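Local structure of putative oxidoreductase (Salmonella enterica subsp. enterica serovar Typhimurium, 3NX4) at residues V34-L39 with R318-I323; E82-G87 with R119-I124; C134-E139 with A276-R281; M231-C236 with L257-L262. The protein probably reduces acryloyl-CoA with NADPH, as a cofactor-binding oxidoreductase of the medium-chain dehydrogenase/reductase family. All blocks are in the same frame, centred on the assembly; numbering follows the deposited sequence. Where two conformers were deposited one is given.

Contacts 1 and 2 are buried in the GroES-like catalytic domain and reach the same mixed sheet: contact 1 pairs two of its strands through backbone bonds, whereas contact 2 lays a helix on it with apolar groups alone. They meet at Arg-318, whose guanidinium group reaches backbone carbonyls of Met-122 and Ile-123. Helix 118-140 then runs from contact 2 to contact 3, where a partly exposed salt bridge joins a thin apolar patch, and Trp-279 of contact 3 packs on Leu-84, Thr-86 and Ile-124. Contact 4, about 38 Å from contact 1 between centres, lies at the edge of the Rossmann sheet, with water and the second subunit among its partners.

Contact 1 (V34-L39 with R318-I323); sequences VHWSSL and RTLVKI
Ser-37 and Val-321 face each other as a hydrogen-bonded pair in the antiparallel sheet of the GroES-like domain, where the C-terminal strand 318-322 returns to strand 30-39. Their backbones satisfy each other: Ser-37 N gives a nearly straight bond to Val-321 O (2.9 Å, 172°), and Val-321 N answers to Ser-37 O. At one end Ile-323 N reaches His-35 O at 3.1 Å, past the classic bulge that His-35 and Trp-36 form opposite Ala-66. At the other, Leu-39 N binds Thr-319 O, while a water accepts a hydrogen bond from Thr-319 N and donates one to Leu-39 O.

The two serine hydroxyls are held too. Ser-37 OG bonds to the carbonyl of Asp-64, and Ser-38 OG accepts from Arg-318 NH2 (2.8 Å), in the guanidinium plane, besides bonding to the Asp-64 carboxylate. Bends at chi2 and chi3 (-81° and -58°) curl the arginine back to this serine; its NE and NH2 also donate to the carbonyls of Ile-123 and Met-122.

Carbon-rich groups pack on both faces. The apolar Lys-322 methylenes cross the Trp-36 ring obliquely, CB 3.5 Å from Trp-36 CZ3, near Leu-320 CD2; on the other face Val-321 CG2 meets Leu-39 CG at 3.9 Å. With these partners around one buried guanidinium, its positive charge is probably fixed in place, tying the strand pair to helix 118-140 near the bound NADP.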
loop_
_atom_site.group_PDB
_atom_site.type_symbol
_atom_site.label_atom_id
_atom_site.label_comp_id
_atom_site.label_asym_id
_atom_site.label_seq_id
_atom_site.Cartn_x
_atom_site.Cartn_y
_atom_site.Cartn_z
ATOM N N VAL A 34 -10.429 -36.466 7.039
ATOM C CA VAL A 34 -10.790 -35.145 7.541
ATOM C C VAL A 34 -11.663 -35.228 8.779
ATOM O O VAL A 34 -12.642 -35.975 8.810
ATOM C CB VAL A 34 -11.518 -34.329 6.457
ATOM C CG1 VAL A 34 -12.000 -32.995 7.018
ATOM C CG2 VAL A 34 -10.589 -34.119 5.246
ATOM N N HIS A 35 -11.315 -34.457 9.803
ATOM C CA HIS A 35 -12.095 -34.465 11.037
ATOM C C HIS A 35 -12.824 -33.152 11.254
ATOM O O HIS A 35 -13.882 -33.124 11.879
ATOM C CB HIS A 35 -11.203 -34.801 12.231
ATOM C CG HIS A 35 -10.600 -36.168 12.148
ATOM N ND1 HIS A 35 -9.299 -36.434 12.516
ATOM C CD2 HIS A 35 -11.117 -37.344 11.717
ATOM C CE1 HIS A 35 -9.042 -37.716 12.323
ATOM N NE2 HIS A 35 -10.128 -38.290 11.837
ATOM N N TRP A 36 -12.257 -32.069 10.726
ATOM C CA TRP A 36 -12.859 -30.746 10.836
ATOM C C TRP A 36 -12.662 -29.959 9.554
ATOM O O TRP A 36 -11.658 -30.126 8.857
ATOM C CB TRP A 36 -12.225 -29.966 11.988
ATOM C CG TRP A 36 -12.354 -30.653 13.300
ATOM C CD1 TRP A 36 -11.430 -31.469 13.897
ATOM C CD2 TRP A 36 -13.474 -30.600 14.183
ATOM N NE1 TRP A 36 -11.911 -31.921 15.102
ATOM C CE2 TRP A 36 -13.166 -31.406 15.297
ATOM C CE3 TRP A 36 -14.714 -29.945 14.144
ATOM C CZ2 TRP A 36 -14.052 -31.577 16.362
ATOM C CZ3 TRP A 36 -15.589 -30.120 15.198
ATOM C CH2 TRP A 36 -15.252 -30.924 16.294
ATOM N N SER A 37 -13.633 -29.112 9.239
ATOM C CA SER A 37 -13.464 -28.101 8.206
ATOM C C SER A 37 -14.086 -26.800 8.726
ATOM O O SER A 37 -14.384 -26.688 9.915
ATOM C CB SER A 37 -14.100 -28.538 6.883
ATOM O OG SER A 37 -13.807 -27.612 5.842
ATOM N N SER A 38 -14.269 -25.819 7.848
ATOM C CA SER A 38 -14.939 -24.586 8.237
ATOM C C SER A 38 -15.619 -23.944 7.040
ATOM O O SER A 38 -15.458 -24.397 5.911
ATOM C CB SER A 38 -13.952 -23.605 8.893
ATOM O OG SER A 38 -13.277 -22.804 7.939
ATOM N N LEU A 39 -16.412 -22.911 7.291
ATOM C CA LEU A 39 -17.000 -22.146 6.207
ATOM C C LEU A 39 -16.456 -20.731 6.245
ATOM O O LEU A 39 -16.657 -20.010 7.223
ATOM C CB LEU A 39 -18.519 -22.089 6.333
ATOM C CG LEU A 39 -19.252 -23.420 6.216
ATOM C CD1 LEU A 39 -20.772 -23.199 6.310
ATOM C CD2 LEU A 39 -18.876 -24.108 4.915
ATOM N N ARG A 318 -17.012 -17.439 13.668
ATOM C CA ARG A 318 -16.493 -18.449 12.753
ATOM C C ARG A 318 -17.397 -19.684 12.694
ATOM O O ARG A 318 -17.900 -20.144 13.719
ATOM C CB ARG A 318 -15.090 -18.848 13.201
ATOM C CG ARG A 318 -14.047 -17.734 13.009
ATOM C CD ARG A 318 -13.557 -17.685 11.570
ATOM N NE ARG A 318 -12.988 -18.983 11.183
ATOM C CZ ARG A 318 -13.322 -19.649 10.085
ATOM N NH1 ARG A 318 -14.194 -19.132 9.232
ATOM N NH2 ARG A 318 -12.771 -20.828 9.831
ATOM N N THR A 319 -17.607 -20.211 11.494
ATOM C CA THR A 319 -18.429 -21.405 11.334
ATOM C C THR A 319 -17.538 -22.631 11.202
ATOM O O THR A 319 -16.791 -22.766 10.231
ATOM C CB THR A 319 -19.351 -21.310 10.102
ATOM O OG1 THR A 319 -20.229 -20.190 10.248
ATOM C CG2 THR A 319 -20.190 -22.579 9.956
ATOM N N LEU A 320 -17.627 -23.511 12.194
ATOM C CA LEU A 320 -16.813 -24.713 12.281
ATOM C C LEU A 320 -17.635 -25.924 11.843
ATOM O O LEU A 320 -18.773 -26.107 12.284
ATOM C CB LEU A 320 -16.330 -24.908 13.722
ATOM C CG LEU A 320 -15.662 -26.252 14.051
ATOM C CD1 LEU A 320 -14.263 -26.339 13.411
ATOM C CD2 LEU A 320 -15.590 -26.469 15.558
ATOM N N VAL A 321 -17.064 -26.746 10.973
ATOM C CA VAL A 321 -17.786 -27.896 10.451
ATOM C C VAL A 321 -17.198 -29.203 10.973
ATOM O O VAL A 321 -16.056 -29.525 10.710
ATOM C CB VAL A 321 -17.829 -27.886 8.912
ATOM C CG1 VAL A 321 -18.633 -29.069 8.401
ATOM C CG2 VAL A 321 -18.434 -26.564 8.415
ATOM N N LYS A 322 -17.990 -29.939 11.746
ATOM C CA LYS A 322 -17.547 -31.224 12.251
ATOM C C LYS A 322 -17.783 -32.254 11.154
ATOM O O LYS A 322 -18.919 -32.451 10.717
ATOM C CB LYS A 322 -18.319 -31.608 13.521
ATOM C CG LYS A 322 -17.858 -32.933 14.141
ATOM C CD LYS A 322 -18.612 -33.214 15.434
ATOM C CE LYS A 322 -18.139 -34.497 16.098
ATOM N NZ LYS A 322 -16.682 -34.468 16.410
ATOM N N ILE A 323 -16.710 -32.888 10.700
ATOM C CA ILE A 323 -16.785 -33.832 9.598
ATOM C C ILE A 323 -16.743 -35.251 10.148
ATOM O O ILE A 323 -17.502 -36.113 9.712
ATOM C CB ILE A 323 -15.635 -33.633 8.606
ATOM C CG1 ILE A 323 -15.731 -32.256 7.932
ATOM C CG2 ILE A 323 -15.636 -34.746 7.562
ATOM C CD1 ILE A 323 -16.894 -32.130 6.967
HETATM O O HOH W 1 -17.725 -18.657 9.236
#

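Contact 2 (E82-G87 with R119-I124); sequences EVLLTG and RNAMII
Leu-84 and Ala-121 make the closest approach between strand 82-86 of the GroES-like domain's sheet and the start of helix 118-140, a helix packed on a sheet. Leu-84 CD2 touches Ala-121 CB at 3.8 Å. The small alanine suits this place because its methyl brings the helix near without a longer chain in between, while the branched leucine spans the remaining distance. Met-122, present as selenomethionine, supplies the second apolar touch: its CE lies 4.1 Å from Leu-85 O and 4.3 Å from Leu-84 CB, with Thr-86 CG2 slightly farther off. Its flexible chain starts off to one side of the strand and bends at chi2 and chi3 (-62° and 103°), which brings CE to the strand.

No hydrogen bond crosses this pair of segments, so shape and apolar burial carry the contact. The axes of segments 82-86 and 119-124 run nearly parallel, 7° apart and 9.4 Å at their closest.

Further out, Trp-279 of helix 272-285 packs against Leu-84, Thr-86 and Ile-124, and Asp-64 and Ala-66 of strand 64-72 lie against Met-122. Within the helix, Arg-119 O accepts from both Met-122 N (3.2 Å) and Ile-123 N (3.1 Å).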
loop_
_atom_site.group_PDB
_atom_site.type_symbol
_atom_site.label_atom_id
_atom_site.label_comp_id
_atom_site.label_asym_id
_atom_site.label_seq_id
_atom_site.Cartn_x
_atom_site.Cartn_y
_atom_site.Cartn_z
ATOM N N GLU A 82 -1.058 -35.760 12.346
ATOM C CA GLU A 82 -2.054 -34.686 12.336
ATOM C C GLU A 82 -1.613 -33.528 11.436
ATOM O O GLU A 82 -0.494 -33.021 11.571
ATOM C CB GLU A 82 -2.304 -34.158 13.757
ATOM C CG GLU A 82 -2.878 -35.188 14.739
ATOM C CD GLU A 82 -4.312 -35.581 14.420
ATOM O OE1 GLU A 82 -5.163 -34.679 14.236
ATOM O OE2 GLU A 82 -4.590 -36.797 14.354
ATOM N N VAL A 83 -2.495 -33.101 10.531
ATOM C CA VAL A 83 -2.177 -32.023 9.588
ATOM C C VAL A 83 -3.341 -31.057 9.387
ATOM O O VAL A 83 -4.487 -31.355 9.730
ATOM C CB VAL A 83 -1.806 -32.581 8.196
ATOM C CG1 VAL A 83 -0.552 -33.448 8.281
ATOM C CG2 VAL A 83 -2.984 -33.369 7.618
ATOM N N LEU A 84 -3.042 -29.889 8.826
ATOM C CA LEU A 84 -4.094 -28.959 8.451
ATOM C C LEU A 84 -3.805 -28.421 7.061
ATOM O O LEU A 84 -2.690 -28.528 6.568
ATOM C CB LEU A 84 -4.214 -27.816 9.473
ATOM C CG LEU A 84 -3.067 -26.807 9.612
ATOM C CD1 LEU A 84 -3.053 -25.816 8.447
ATOM C CD2 LEU A 84 -3.225 -26.046 10.932
ATOM N N LEU A 85 -4.817 -27.857 6.423
ATOM C CA LEU A 85 -4.616 -27.214 5.137
ATOM C C LEU A 85 -5.552 -26.023 5.011
ATOM O O LEU A 85 -6.729 -26.106 5.358
ATOM C CB LEU A 85 -4.851 -28.199 3.984
ATOM C CG LEU A 85 -4.769 -27.674 2.543
ATOM C CD1 LEU A 85 -4.336 -28.793 1.567
ATOM C CD2 LEU A 85 -6.087 -27.052 2.098
ATOM N N THR A 86 -5.011 -24.916 4.522
ATOM C CA THR A 86 -5.827 -23.800 4.066
ATOM C C THR A 86 -5.281 -23.337 2.717
ATOM O O THR A 86 -4.058 -23.300 2.507
ATOM C CB THR A 86 -5.828 -22.604 5.071
ATOM O OG1 THR A 86 -4.519 -22.022 5.147
ATOM C CG2 THR A 86 -6.252 -23.061 6.465
ATOM N N GLY A 87 -6.177 -23.010 1.791
ATOM C CA GLY A 87 -5.775 -22.304 0.580
ATOM C C GLY A 87 -5.215 -23.171 -0.527
ATOM O O GLY A 87 -5.677 -24.294 -0.742
ATOM N N ARG A 119 -9.358 -29.305 16.124
ATOM C CA ARG A 119 -10.610 -28.549 16.144
ATOM C C ARG A 119 -10.352 -27.038 16.142
ATOM O O ARG A 119 -10.983 -26.279 15.397
ATOM C CB ARG A 119 -11.481 -28.956 17.351
ATOM C CG ARG A 119 -12.857 -28.271 17.392
ATOM C CD ARG A 119 -13.673 -28.720 18.610
ATOM N NE ARG A 119 -15.042 -28.210 18.565
ATOM C CZ ARG A 119 -15.445 -27.062 19.116
ATOM N NH1 ARG A 119 -14.587 -26.297 19.777
ATOM N NH2 ARG A 119 -16.717 -26.687 19.023
ATOM N N ASN A 120 -9.411 -26.600 16.966
ATOM C CA ASN A 120 -9.083 -25.178 17.023
ATOM C C ASN A 120 -8.428 -24.644 15.756
ATOM O O ASN A 120 -8.593 -23.469 15.419
ATOM C CB ASN A 120 -8.247 -24.856 18.256
ATOM C CG ASN A 120 -9.082 -24.863 19.529
ATOM O OD1 ASN A 120 -10.308 -24.818 19.467
ATOM N ND2 ASN A 120 -8.426 -24.922 20.682
ATOM N N ALA A 121 -7.702 -25.513 15.055
ATOM C CA ALA A 121 -7.049 -25.143 13.807
ATOM C C ALA A 121 -8.088 -24.689 12.792
ATOM O O ALA A 121 -7.827 -23.813 11.967
ATOM C CB ALA A 121 -6.236 -26.329 13.250
HETATM N N MSE A 122 -9.270 -25.291 12.858
HETATM C CA MSE A 122 -10.338 -24.989 11.908
HETATM C C MSE A 122 -11.261 -23.861 12.390
HETATM O O MSE A 122 -11.854 -23.153 11.578
HETATM C CB MSE A 122 -11.136 -26.249 11.568
HETATM C CG MSE A 122 -10.346 -27.227 10.678
HETATM SE SE MSE A 122 -9.935 -26.379 8.980
HETATM C CE MSE A 122 -8.041 -25.955 9.271
ATOM N N ILE A 123 -11.377 -23.688 13.698
ATOM C CA ILE A 123 -12.013 -22.471 14.204
ATOM C C ILE A 123 -11.237 -21.271 13.654
ATOM O O ILE A 123 -11.823 -20.265 13.255
ATOM C CB ILE A 123 -12.084 -22.440 15.741
ATOM C CG1 ILE A 123 -13.029 -23.553 16.239
ATOM C CG2 ILE A 123 -12.564 -21.042 16.238
ATOM C CD1 ILE A 123 -13.134 -23.655 17.740
ATOM N N ILE A 124 -9.913 -21.399 13.601
ATOM C CA ILE A 124 -9.084 -20.382 12.957
ATOM C C ILE A 124 -9.343 -20.369 11.452
ATOM O O ILE A 124 -9.855 -19.381 10.912
ATOM C CB ILE A 124 -7.593 -20.609 13.246
ATOM C CG1 ILE A 124 -7.322 -20.443 14.744
ATOM C CG2 ILE A 124 -6.715 -19.639 12.424
ATOM C CD1 ILE A 124 -5.961 -20.988 15.167
#

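Contact 3 (C134-E139 with A276-R281); sequences CVMALE and AEAWAR
Glu-139 and Arg-281 join helices 118-140 and 272-285 through a two-pronged salt bridge. The guanidinium group presents its end: NH1 of Arg-281 donates to OE1 of Glu-139 at 2.8 Å, and NH2 of Arg-281 to OE2 of Glu-139 at 2.9 Å. Both carboxylate oxygens use their syn lone pairs, and the two flat groups are nearly coplanar, 18° apart, so the paired bonds resist rotation of either group. The glutamate reaches out extended, while the arginine, long enough to fold, bends at chi2 and chi3 to meet it. Its NE makes a further salt bridge to Asp-285, and this second carboxylate probably helps to hold the guanidinium in position.

Apolar contact rests on Met-136, present as selenomethionine. Its SE lies 4.0 Å from Ala-278 CB, where a small residue lets the helix backbone come near, and its terminal CE lies near Glu-277 in one of that residue's two conformers.

The helix segments cross steeply, at 101°, with their axes 11.3 Å apart, which explains why long side chains do the bridging. Helix 118-140 turns Cys-134 and Leu-138 to strands 212-217 and 235-239 of the Rossmann sheet, whereas Trp-279 of helix 272-285 stacks on Phe-129 of helix 118-140.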
loop_
_atom_site.group_PDB
_atom_site.type_symbol
_atom_site.label_atom_id
_atom_site.label_comp_id
_atom_site.label_asym_id
_atom_site.label_seq_id
_atom_site.Cartn_x
_atom_site.Cartn_y
_atom_site.Cartn_z
ATOM N N CYS A 134 -2.622 -10.211 8.413
ATOM C CA CYS A 134 -2.890 -8.766 8.427
ATOM C C CYS A 134 -2.203 -8.102 9.601
ATOM O O CYS A 134 -1.605 -7.046 9.466
ATOM C CB CYS A 134 -4.392 -8.479 8.498
ATOM S SG CYS A 134 -5.284 -8.882 6.992
ATOM N N VAL A 135 -2.283 -8.732 10.763
ATOM C CA VAL A 135 -1.572 -8.229 11.927
ATOM C C VAL A 135 -0.056 -8.174 11.651
ATOM O O VAL A 135 0.623 -7.213 12.011
ATOM C CB VAL A 135 -1.883 -9.101 13.152
ATOM C CG1 VAL A 135 -0.955 -8.762 14.305
ATOM C CG2 VAL A 135 -3.371 -8.929 13.551
HETATM N N MSE A 136 0.472 -9.195 10.989
HETATM C CA MSE A 136 1.901 -9.212 10.689
HETATM C C MSE A 136 2.305 -8.087 9.719
HETATM O O MSE A 136 3.398 -7.519 9.823
HETATM C CB MSE A 136 2.302 -10.592 10.165
HETATM C CG MSE A 136 2.334 -11.640 11.274
HETATM SE SE MSE A 136 2.463 -13.487 10.578
HETATM C CE MSE A 136 4.125 -13.360 9.610
ATOM N N ALA A 137 1.409 -7.755 8.795
ATOM C CA ALA A 137 1.614 -6.623 7.889
ATOM C C ALA A 137 1.707 -5.298 8.646
ATOM O O ALA A 137 2.567 -4.467 8.354
ATOM C CB ALA A 137 0.498 -6.565 6.850
ATOM N N LEU A 138 0.819 -5.090 9.613
ATOM C CA LEU A 138 0.893 -3.885 10.434
ATOM C C LEU A 138 2.228 -3.831 11.167
ATOM O O LEU A 138 2.871 -2.779 11.236
ATOM C CB LEU A 138 -0.262 -3.845 11.443
ATOM C CG LEU A 138 -1.675 -3.722 10.870
ATOM C CD1 LEU A 138 -2.683 -3.515 12.004
ATOM C CD2 LEU A 138 -1.776 -2.580 9.881
ATOM N N GLU A 139 2.645 -4.972 11.716
ATOM C CA GLU A 139 3.946 -5.067 12.371
ATOM C C GLU A 139 5.114 -4.754 11.415
ATOM O O GLU A 139 6.048 -4.028 11.783
ATOM C CB GLU A 139 4.128 -6.451 13.012
ATOM C CG GLU A 139 3.222 -6.682 14.195
ATOM C CD GLU A 139 3.261 -8.111 14.730
ATOM O OE1 GLU A 139 3.829 -9.004 14.057
ATOM O OE2 GLU A 139 2.722 -8.336 15.837
ATOM N N ALA A 276 4.071 -20.812 7.903
ATOM C CA ALA A 276 4.450 -21.480 9.149
ATOM C C ALA A 276 4.564 -20.485 10.305
ATOM O O ALA A 276 4.156 -20.779 11.423
ATOM C CB ALA A 276 5.763 -22.246 8.976
ATOM N N GLU A 277 5.121 -19.307 10.042
ATOM C CA GLU A 277 5.228 -18.273 11.062
ATOM C C GLU A 277 3.839 -17.856 11.562
ATOM O O GLU A 277 3.615 -17.680 12.756
ATOM C CB GLU A 277 5.966 -17.068 10.482
ATOM C CG GLU A 277 6.290 -15.967 11.472
ATOM C CD GLU A 277 7.051 -14.817 10.823
ATOM O OE1 GLU A 277 7.311 -14.879 9.599
ATOM O OE2 GLU A 277 7.391 -13.850 11.536
ATOM N N ALA A 278 2.905 -17.690 10.632
ATOM C CA ALA A 278 1.569 -17.240 11.009
ATOM C C ALA A 278 0.932 -18.252 11.970
ATOM O O ALA A 278 0.387 -17.877 13.011
ATOM C CB ALA A 278 0.702 -17.032 9.777
ATOM N N TRP A 279 1.014 -19.539 11.634
ATOM C CA TRP A 279 0.424 -20.568 12.496
ATOM C C TRP A 279 1.062 -20.561 13.883
ATOM O O TRP A 279 0.373 -20.591 14.892
ATOM C CB TRP A 279 0.488 -21.966 11.846
ATOM C CG TRP A 279 -0.551 -22.125 10.786
ATOM C CD1 TRP A 279 -0.345 -22.166 9.435
ATOM C CD2 TRP A 279 -1.976 -22.196 10.980
ATOM N NE1 TRP A 279 -1.548 -22.285 8.779
ATOM C CE2 TRP A 279 -2.565 -22.298 9.702
ATOM C CE3 TRP A 279 -2.805 -22.203 12.110
ATOM C CZ2 TRP A 279 -3.943 -22.408 9.520
ATOM C CZ3 TRP A 279 -4.190 -22.310 11.929
ATOM C CH2 TRP A 279 -4.741 -22.409 10.643
ATOM N N ALA A 280 2.385 -20.497 13.928
ATOM C CA ALA A 280 3.076 -20.398 15.205
ATOM C C ALA A 280 2.603 -19.176 16.014
ATOM O O ALA A 280 2.424 -19.267 17.224
ATOM C CB ALA A 280 4.582 -20.352 14.985
ATOM N N ARG A 281 2.399 -18.039 15.349
ATOM C CA ARG A 281 1.951 -16.820 16.046
ATOM C C ARG A 281 0.519 -16.966 16.570
ATOM O O ARG A 281 0.202 -16.528 17.678
ATOM C CB ARG A 281 2.050 -15.579 15.139
ATOM C CG ARG A 281 3.491 -15.042 14.915
ATOM C CD ARG A 281 4.030 -14.285 16.125
ATOM N NE ARG A 281 3.127 -13.221 16.588
ATOM C CZ ARG A 281 3.128 -11.971 16.124
ATOM N NH1 ARG A 281 3.990 -11.616 15.183
ATOM N NH2 ARG A 281 2.269 -11.070 16.610
#

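Contact 4 (M231-C236 with L257-L262)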
loop_
_atom_site.group_PDB
_atom_site.type_symbol
_atom_site.label_atom_id
_atom_site.label_comp_id
_atom_site.label_asym_id
_atom_site.label_seq_id
_atom_site.Cartn_x
_atom_site.Cartn_y
_atom_site.Cartn_z
HETATM N N MSE A 231 -6.511 7.746 7.748
HETATM C CA MSE A 231 -5.256 7.211 8.293
HETATM C C MSE A 231 -4.331 8.310 8.819
HETATM O O MSE A 231 -4.185 9.376 8.198
HETATM C CB MSE A 231 -4.504 6.380 7.242
HETATM C CG MSE A 231 -5.291 5.190 6.706
HETATM SE SE MSE A 231 -5.944 3.975 8.111
HETATM C CE MSE A 231 -4.266 3.568 9.015
ATOM N N ASN A 232 -3.692 8.040 9.953
ATOM C CA ASN A 232 -2.626 8.907 10.428
ATOM C C ASN A 232 -1.513 8.974 9.377
ATOM O O ASN A 232 -1.323 8.046 8.597
ATOM C CB ASN A 232 -2.003 8.353 11.712
ATOM C CG ASN A 232 -2.919 8.447 12.919
ATOM O OD1 ASN A 232 -3.951 9.120 12.899
ATOM N ND2 ASN A 232 -2.517 7.789 13.996
ATOM N N TYR A 233 -0.766 10.067 9.373
ATOM C CA TYR A 233 0.454 10.120 8.579
ATOM C C TYR A 233 1.347 8.892 8.852
ATOM O O TYR A 233 1.629 8.566 10.011
ATOM C CB TYR A 233 1.199 11.411 8.897
ATOM C CG TYR A 233 2.355 11.652 7.977
ATOM C CD1 TYR A 233 3.585 11.033 8.202
ATOM C CD2 TYR A 233 2.226 12.497 6.881
ATOM C CE1 TYR A 233 4.659 11.249 7.349
ATOM C CE2 TYR A 233 3.303 12.729 6.025
ATOM C CZ TYR A 233 4.513 12.099 6.269
ATOM O OH TYR A 233 5.582 12.319 5.425
ATOM N N GLY A 234 1.781 8.205 7.792
ATOM C CA GLY A 234 2.599 7.002 7.936
ATOM C C GLY A 234 1.834 5.752 8.385
ATOM O O GLY A 234 2.426 4.715 8.679
ATOM N N GLY A 235 0.510 5.843 8.432
ATOM C CA GLY A 235 -0.320 4.709 8.827
ATOM C C GLY A 235 -0.312 3.585 7.798
ATOM O O GLY A 235 0.093 3.789 6.654
ATOM N N CYS A 236 -0.750 2.392 8.208
ATOM C CA CYS A 236 -0.824 1.243 7.305
ATOM C C CYS A 236 -2.194 0.567 7.340
ATOM O O CYS A 236 -2.727 0.265 8.406
ATOM C CB CYS A 236 0.247 0.208 7.672
ATOM S SG CYS A 236 0.205 -1.326 6.636
ATOM N N LEU A 257 0.229 12.490 0.238
ATOM C CA LEU A 257 0.248 13.584 1.212
ATOM C C LEU A 257 0.465 13.047 2.629
ATOM O O LEU A 257 0.959 13.754 3.504
ATOM C CB LEU A 257 -1.053 14.397 1.160
ATOM C CG LEU A 257 -1.309 15.222 -0.102
ATOM C CD1 LEU A 257 -2.598 16.024 0.010
ATOM C CD2 LEU A 257 -0.134 16.142 -0.357
ATOM N N ARG A 258 0.116 11.791 2.854
ATOM C CA ARG A 258 0.226 11.243 4.198
ATOM C C ARG A 258 1.076 9.982 4.303
ATOM O O ARG A 258 1.130 9.364 5.369
ATOM C CB ARG A 258 -1.165 10.999 4.791
ATOM C CG ARG A 258 -1.892 12.293 5.170
ATOM C CD ARG A 258 -3.201 11.989 5.914
ATOM N NE ARG A 258 -3.904 13.220 6.271
ATOM C CZ ARG A 258 -5.193 13.283 6.585
ATOM N NH1 ARG A 258 -5.935 12.175 6.599
ATOM N NH2 ARG A 258 -5.737 14.454 6.896
ATOM N N ASN A 259 1.725 9.607 3.202
ATOM C CA ASN A 259 2.669 8.488 3.214
ATOM C C ASN A 259 2.024 7.198 3.725
ATOM O O ASN A 259 2.657 6.396 4.401
ATOM C CB ASN A 259 3.881 8.838 4.075
ATOM C CG ASN A 259 5.164 8.220 3.554
ATOM O OD1 ASN A 259 5.867 8.819 2.728
ATOM N ND2 ASN A 259 5.472 7.006 4.019
ATOM N N VAL A 260 0.760 6.996 3.385
ATOM C CA VAL A 260 0.046 5.795 3.800
ATOM C C VAL A 260 0.485 4.553 3.006
ATOM O O VAL A 260 0.732 4.632 1.804
ATOM C CB VAL A 260 -1.495 6.004 3.668
ATOM C CG1 VAL A 260 -2.238 4.696 3.767
ATOM C CG2 VAL A 260 -1.991 7.011 4.712
ATOM N N ARG A 261 0.572 3.408 3.690
ATOM C CA ARG A 261 0.806 2.132 3.028
ATOM C C ARG A 261 -0.498 1.357 2.947
ATOM O O ARG A 261 -1.210 1.213 3.951
ATOM C CB ARG A 261 1.808 1.289 3.813
ATOM C CG ARG A 261 2.002 -0.130 3.250
ATOM C CD ARG A 261 3.059 -0.932 4.036
ATOM N NE ARG A 261 4.387 -0.321 3.990
ATOM C CZ ARG A 261 5.464 -0.810 4.611
ATOM N NH1 ARG A 261 5.376 -1.916 5.345
ATOM N NH2 ARG A 261 6.630 -0.185 4.519
ATOM N N LEU A 262 -0.821 0.870 1.758
ATOM C CA LEU A 262 -1.912 -0.097 1.611
ATOM C C LEU A 262 -1.287 -1.437 1.242
ATOM O O LEU A 262 -0.807 -1.621 0.123
ATOM C CB LEU A 262 -2.917 0.359 0.546
ATOM C CG LEU A 262 -4.022 -0.613 0.130
ATOM C CD1 LEU A 262 -4.898 -1.008 1.336
ATOM C CD2 LEU A 262 -4.864 -0.003 -0.974
HETATM O O HOH W 2 -5.113 9.607 5.482
HETATM O O HOH W 3 7.373 10.492 4.596
#
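Tyr-233 and Arg-258 meet where the chain enters the outer strands of the Rossmann sheet. The tight part is backbone. Gly-234 N donates to Arg-258 O (2.8 Å, 170°), and Arg-261 N to Gly-235 O at 3.0 Å, beside the parallel pair Cys-236 and Arg-261. A type II turn from Asn-232 to Gly-235 sets this up: Gly-234 readily takes its positive phi, and Gly-235 N closes the turn on Asn-232 O (2.9 Å). Met-231 CB presses on Val-260 CG2 at 3.6 Å.

The Tyr-233 ring, with CG anti to the backbone N (chi1 -171°), turns one face over Asn-259 CB and Arg-258 O, which sits 3.6 Å above the ring plane toward the rim.

The polar margin is looser and bridged by waters. One water links Met-231 O to Arg-258 NH1, whose neighbour NH2 bonds to Glu-208 O; another donates to Tyr-233 OH and, weakly, to Asn-259 OD1. Asp-266 of the second subunit bonds to Tyr-233 OH through OD2 and to Asn-259 OD1 through its backbone N, and Gln-263 of that subunit to Arg-261 NE. Strand 261-264 also pairs across the interface. One edge thus serves both fold and subunit interface: a hydrogen-bonded turn inside, polar side chains outside.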